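Local coordinates for protein D-threo-3-hydroxyaspartate dehydratase (Delftia, PDB 3WQC) that catalyses the deamination of D-threo-3-hydroxyaspartate to oxaloacetate and ammonium, using pyridoxal 5'-phosphate and a divalent metal ion, at residues Q44-R49 / T241-G246; A204-A209 / P221-G226. All blocks are in the same frame, centred on the assembly; numbering follows the deposited sequence.

In the fold
Both contacts belong to the alpha/beta barrel that carries pyridoxal-5'-phosphate in this enzyme, and their centres lie about 12 Å apart. Along the chain, interaction 2 is nested inside interaction 1: 44-49 comes first, then 204-209, 221-226 and finally 241-246. Interaction 1 joins strand 47-48 to strand 242-243, bringing the two ends of the barrel domain together, while interaction 2 lays helix 192-215 on the outside of strand 222-225. That strand neighbours 242-243 in the same parallel sheet, and the contacts probably share a hydrogen bond from Thr241 N to Val223 O (2.8 Å). Helix, strands and cofactor thus form successive layers, with Gly226 and Arg244-Gly246 lining the cofactor pocket.

Interaction 1 (Q44-R49 / T241-G246); sequences QGVRLR and TEVRAG. With PLP (pyridoxal-5'-phosphate), chain J.
Arg49 grips Glu242 side-on in a salt bridge, NE reaching OE1 at 2.9 Å and NH2 reaching OE2 at 3.1 Å. The guanidinium and carboxylate planes are turned 44° apart, yet both oxygens are approached on their syn sides. The arginine chain leaves with CG anti to the backbone N (chi1 -178°) and bends at chi3, which lays NE against the carboxylate while NH1 pairs with Asp90; Ser224 OG also holds Glu242 OE1. With a leucine in place of Arg49, the buried carboxylate of Glu242 and that of Asp90 would probably each lose their charged mate. One residue beyond Val243, Arg244 NH2 donates to N1 of the cofactor at 2.9 Å and to Thr181 O, while Ser224 OG holds its NH1; Gly246 N binds phosphate O1P at 2.6 Å. An arginine at the pyridine nitrogen is found also in alanine racemase, of fold type III, where it probably disfavours protonation of N1. Behind these groups the first and last strands of the barrel pair in parallel: Arg47 N bonds Thr241 O, Val243 N bonds Arg47 O (2.8 Å), and Arg49 N bonds Val243 O. Two waters link the Arg47 guanidinium to Glu242 OE2, one in its plane at NE, the other weakly at NH2. On the sheet's other face, Val46 CG2 packs on Val243 CG2 at 3.7 Å, and Met41 of helix 27-44 touches both valines.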
loop_
_atom_site.group_PDB
_atom_site.type_symbol
_atom_site.label_atom_id
_atom_site.label_comp_id
_atom_site.label_asym_id
_atom_site.label_seq_id
_atom_site.Cartn_x
_atom_site.Cartn_y
_atom_site.Cartn_z
ATOM N N GLN B 44 -4.194 30.565 17.516
ATOM C CA GLN B 44 -4.519 29.829 18.749
ATOM C C GLN B 44 -3.387 29.974 19.810
ATOM O O GLN B 44 -3.628 29.657 20.988
ATOM C CB GLN B 44 -4.842 28.331 18.487
ATOM C CG GLN B 44 -6.050 28.044 17.593
ATOM C CD GLN B 44 -7.360 28.150 18.347
ATOM O OE1 GLN B 44 -7.443 28.761 19.369
ATOM N NE2 GLN B 44 -8.380 27.498 17.848
ATOM N N GLY B 45 -2.224 30.550 19.460
ATOM C CA GLY B 45 -1.023 30.629 20.361
ATOM C C GLY B 45 -0.480 29.252 20.746
ATOM O O GLY B 45 0.000 29.118 21.916
ATOM N N VAL B 46 -0.561 28.229 19.861
ATOM C CA VAL B 46 0.037 26.958 20.154
ATOM C C VAL B 46 1.139 26.640 19.129
ATOM O O VAL B 46 1.082 27.161 17.940
ATOM C CB VAL B 46 -1.004 25.802 20.238
ATOM C CG1 VAL B 46 -2.019 26.165 21.304
ATOM C CG2 VAL B 46 -1.736 25.573 18.890
ATOM N N ARG B 47 2.056 25.741 19.463
ATOM C CA ARG B 47 3.071 25.253 18.521
ATOM C C ARG B 47 2.359 24.254 17.576
ATOM O O ARG B 47 1.332 23.605 17.940
ATOM C CB ARG B 47 4.173 24.530 19.237
ATOM C CG ARG B 47 4.945 25.528 20.073
ATOM C CD ARG B 47 6.258 24.927 20.398
ATOM N NE ARG B 47 6.205 23.998 21.489
ATOM C CZ ARG B 47 6.333 24.385 22.778
ATOM N NH1 ARG B 47 6.429 25.667 23.048
ATOM N NH2 ARG B 47 6.314 23.518 23.806
ATOM N N LEU B 48 2.915 24.137 16.361
ATOM C CA LEU B 48 2.462 23.052 15.427
ATOM C C LEU B 48 3.622 22.121 15.296
ATOM O O LEU B 48 4.755 22.502 14.957
ATOM C CB LEU B 48 2.201 23.666 13.998
ATOM C CG LEU B 48 1.813 22.637 12.959
ATOM C CD1 LEU B 48 0.534 21.875 13.275
ATOM C CD2 LEU B 48 1.659 23.285 11.583
ATOM N N ARG B 49 3.355 20.828 15.635
ATOM C CA ARG B 49 4.397 19.750 15.527
ATOM C C ARG B 49 3.826 18.809 14.446
ATOM O O ARG B 49 3.057 17.842 14.726
ATOM C CB ARG B 49 4.514 18.971 16.847
ATOM C CG ARG B 49 5.628 17.912 16.740
ATOM C CD ARG B 49 5.578 16.900 17.928
ATOM N NE ARG B 49 6.082 17.539 19.147
ATOM C CZ ARG B 49 7.364 17.723 19.441
ATOM N NH1 ARG B 49 8.323 17.205 18.625
ATOM N NH2 ARG B 49 7.711 18.404 20.568
ATOM N N THR B 241 -0.288 22.975 24.603
ATOM C CA THR B 241 1.038 23.632 24.242
ATOM C C THR B 241 1.273 23.446 22.741
ATOM O O THR B 241 1.927 24.252 22.133
ATOM C CB THR B 241 2.242 23.214 25.056
ATOM O OG1 THR B 241 2.358 21.885 24.923
ATOM C CG2 THR B 241 1.889 23.099 26.477
ATOM N N GLU B 242 0.850 22.321 22.152
ATOM C CA GLU B 242 1.148 22.055 20.720
ATOM C C GLU B 242 -0.016 21.255 20.163
ATOM O O GLU B 242 -0.703 20.463 20.838
ATOM C CB GLU B 242 2.451 21.342 20.543
ATOM C CG GLU B 242 2.405 19.959 21.162
ATOM C CD GLU B 242 3.692 19.140 20.875
ATOM O OE1 GLU B 242 3.549 17.905 20.572
ATOM O OE2 GLU B 242 4.856 19.644 20.958
ATOM N N VAL B 243 -0.160 21.388 18.843
ATOM C CA VAL B 243 -1.061 20.555 18.061
ATOM C C VAL B 243 -0.234 19.784 17.034
ATOM O O VAL B 243 0.691 20.317 16.429
ATOM C CB VAL B 243 -2.081 21.460 17.341
ATOM C CG1 VAL B 243 -2.911 20.747 16.262
ATOM C CG2 VAL B 243 -3.010 22.087 18.374
ATOM N N ARG B 244 -0.626 18.513 16.850
ATOM C CA ARG B 244 -0.012 17.634 15.849
ATOM C C ARG B 244 -1.054 17.425 14.722
ATOM O O ARG B 244 -2.212 17.044 14.971
ATOM C CB ARG B 244 0.270 16.234 16.501
ATOM C CG ARG B 244 1.163 16.429 17.755
ATOM C CD ARG B 244 1.605 15.048 18.332
ATOM N NE ARG B 244 0.483 14.084 18.282
ATOM C CZ ARG B 244 -0.639 14.150 19.026
ATOM N NH1 ARG B 244 -0.688 14.968 20.102
ATOM N NH2 ARG B 244 -1.699 13.393 18.735
ATOM N N ALA B 245 -0.608 17.608 13.497
ATOM C CA ALA B 245 -1.506 17.329 12.331
ATOM C C ALA B 245 -0.552 16.973 11.197
ATOM O O ALA B 245 0.602 17.435 11.165
ATOM C CB ALA B 245 -2.268 18.601 11.907
ATOM N N GLY B 246 -1.010 16.060 10.358
ATOM C CA GLY B 246 -0.106 15.574 9.263
ATOM C C GLY B 246 -0.778 15.600 7.901
ATOM O O GLY B 246 -0.132 16.069 6.942
HETATM N N1 PLP J . -1.098 12.243 16.114
HETATM C C2 PLP J . -0.966 10.902 16.047
HETATM C C2A PLP J . -0.613 10.098 17.277
HETATM C C3 PLP J . -1.152 10.250 14.773
HETATM O O3 PLP J . -0.997 8.936 14.705
HETATM C C4 PLP J . -1.497 11.067 13.639
HETATM C C4A PLP J . -1.643 10.435 12.369
HETATM C C5 PLP J . -1.614 12.479 13.808
HETATM C C6 PLP J . -1.475 13.019 15.095
HETATM C C5A PLP J . -1.979 13.376 12.652
HETATM O O4P PLP J . -3.397 13.091 12.248
HETATM P P PLP J . -3.861 13.626 10.811
HETATM O O1P PLP J . -3.399 15.035 10.797
HETATM O O2P PLP J . -5.343 13.506 10.874
HETATM O O3P PLP J . -3.190 12.848 9.754
HETATM O O HOH W 1 6.229 21.518 19.344
HETATM O O HOH W 2 4.464 21.601 23.227
#

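Interaction 2 (A204-A209 / P221-G226)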
loop_
_atom_site.group_PDB
_atom_site.type_symbol
_atom_site.label_atom_id
_atom_site.label_comp_id
_atom_site.label_asym_id
_atom_site.label_seq_id
_atom_site.Cartn_x
_atom_site.Cartn_y
_atom_site.Cartn_z
ATOM N N ALA B 204 -10.240 19.145 26.233
ATOM C CA ALA B 204 -10.646 19.043 27.683
ATOM C C ALA B 204 -10.093 17.784 28.323
ATOM O O ALA B 204 -9.580 17.822 29.461
ATOM C CB ALA B 204 -12.181 19.069 27.816
ATOM N N GLY B 205 -10.105 16.662 27.595
ATOM C CA GLY B 205 -9.635 15.407 28.180
ATOM C C GLY B 205 -8.108 15.421 28.330
ATOM O O GLY B 205 -7.607 14.939 29.362
ATOM N N CYS B 206 -7.350 15.963 27.354
ATOM C CA CYS B 206 -5.888 15.948 27.515
ATOM C C CYS B 206 -5.503 16.864 28.677
ATOM O O CYS B 206 -4.603 16.562 29.441
ATOM C CB CYS B 206 -5.267 16.339 26.172
ATOM S SG CYS B 206 -3.610 15.643 26.062
ATOM N N VAL B 207 -6.119 18.078 28.714
ATOM C CA VAL B 207 -5.798 19.011 29.792
ATOM C C VAL B 207 -6.251 18.413 31.144
ATOM O O VAL B 207 -5.474 18.559 32.116
ATOM C CB VAL B 207 -6.505 20.362 29.467
ATOM C CG1 VAL B 207 -6.382 21.290 30.699
ATOM C CG2 VAL B 207 -5.813 21.054 28.264
ATOM N N GLN B 208 -7.380 17.706 31.186
ATOM C CA GLN B 208 -7.785 17.051 32.448
ATOM C C GLN B 208 -6.702 16.098 32.935
ATOM O O GLN B 208 -6.353 16.078 34.136
ATOM C CB GLN B 208 -9.094 16.259 32.232
ATOM C CG GLN B 208 -9.607 15.409 33.399
ATOM C CD GLN B 208 -10.848 14.589 33.052
ATOM O OE1 GLN B 208 -11.263 14.583 31.874
ATOM N NE2 GLN B 208 -11.257 13.729 33.923
ATOM N N ALA B 209 -6.143 15.301 31.998
ATOM C CA ALA B 209 -5.092 14.338 32.434
ATOM C C ALA B 209 -3.886 15.114 32.954
ATOM O O ALA B 209 -3.277 14.720 33.974
ATOM C CB ALA B 209 -4.694 13.465 31.241
ATOM N N PRO B 221 4.810 19.266 31.548
ATOM C CA PRO B 221 4.835 20.619 30.939
ATOM C C PRO B 221 4.160 20.681 29.557
ATOM O O PRO B 221 3.773 21.781 29.132
ATOM C CB PRO B 221 6.314 20.942 30.907
ATOM C CG PRO B 221 7.004 19.613 31.011
ATOM C CD PRO B 221 6.153 18.721 31.852
ATOM N N VAL B 222 4.158 19.582 28.801
ATOM C CA VAL B 222 3.572 19.633 27.461
ATOM C C VAL B 222 2.195 18.986 27.475
ATOM O O VAL B 222 1.945 17.920 28.092
ATOM C CB VAL B 222 4.454 18.857 26.432
ATOM C CG1 VAL B 222 3.669 18.622 25.101
ATOM C CG2 VAL B 222 5.776 19.587 26.270
ATOM N N VAL B 223 1.264 19.631 26.784
ATOM C CA VAL B 223 -0.092 19.080 26.513
ATOM C C VAL B 223 -0.175 19.109 25.009
ATOM O O VAL B 223 -0.251 20.198 24.404
ATOM C CB VAL B 223 -1.224 19.828 27.186
ATOM C CG1 VAL B 223 -2.599 19.303 26.805
ATOM C CG2 VAL B 223 -0.990 19.800 28.689
ATOM N N SER B 224 -0.276 17.949 24.326
ATOM C CA SER B 224 -0.213 17.844 22.833
ATOM C C SER B 224 -1.479 17.183 22.385
ATOM O O SER B 224 -1.798 16.021 22.815
ATOM C CB SER B 224 1.037 17.013 22.551
ATOM O OG SER B 224 1.170 16.845 21.140
ATOM N N VAL B 225 -2.209 17.807 21.461
ATOM C CA VAL B 225 -3.444 17.199 20.896
ATOM C C VAL B 225 -3.340 17.140 19.398
ATOM O O VAL B 225 -2.505 17.854 18.832
ATOM C CB VAL B 225 -4.752 17.985 21.293
ATOM C CG1 VAL B 225 -4.799 18.139 22.836
ATOM C CG2 VAL B 225 -4.754 19.393 20.640
ATOM N N GLY B 226 -4.225 16.393 18.760
ATOM C CA GLY B 226 -4.521 16.720 17.345
ATOM C C GLY B 226 -4.833 15.577 16.438
ATOM O O GLY B 226 -4.290 14.500 16.561
#
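Cys206 and Val207 meet Val223 and Val225 without any aromatic ring, side-chain amide or charged plane between them; the flat group that is touched is the backbone carbonyl of Ser224, whose O lies 3.7 Å from Cys206 SG. This is the second half of a beta-alpha-beta crossover of the barrel, in which strand 175-180 leads through helix 192-215 to strand 222-225, its parallel neighbour. The helix segment runs nearly antiparallel to the strand, at 158°, with the axes 8.5 Å apart. With chi1 at -154°, Cys206 turns SG away from its backbone N and out over the strand, while CB rests 3.8 Å from Val225 CG1. Val179 and Thr181 also touch Cys206, so the cysteine sits over two adjacent strands. Ser224 points the opposite way from Val223 and Val225, toward the barrel interior, where OG bonds Glu242 and Arg244; one short strand therefore serves both the helical coat and the polar network that leads to the cofactor's ring nitrogen. Val223 CG1 is shared by the two helix residues, lying 3.9 Å from Cys206 SG and 3.9 Å from Val207 CG2, the two valine side chains crossing at about a right angle.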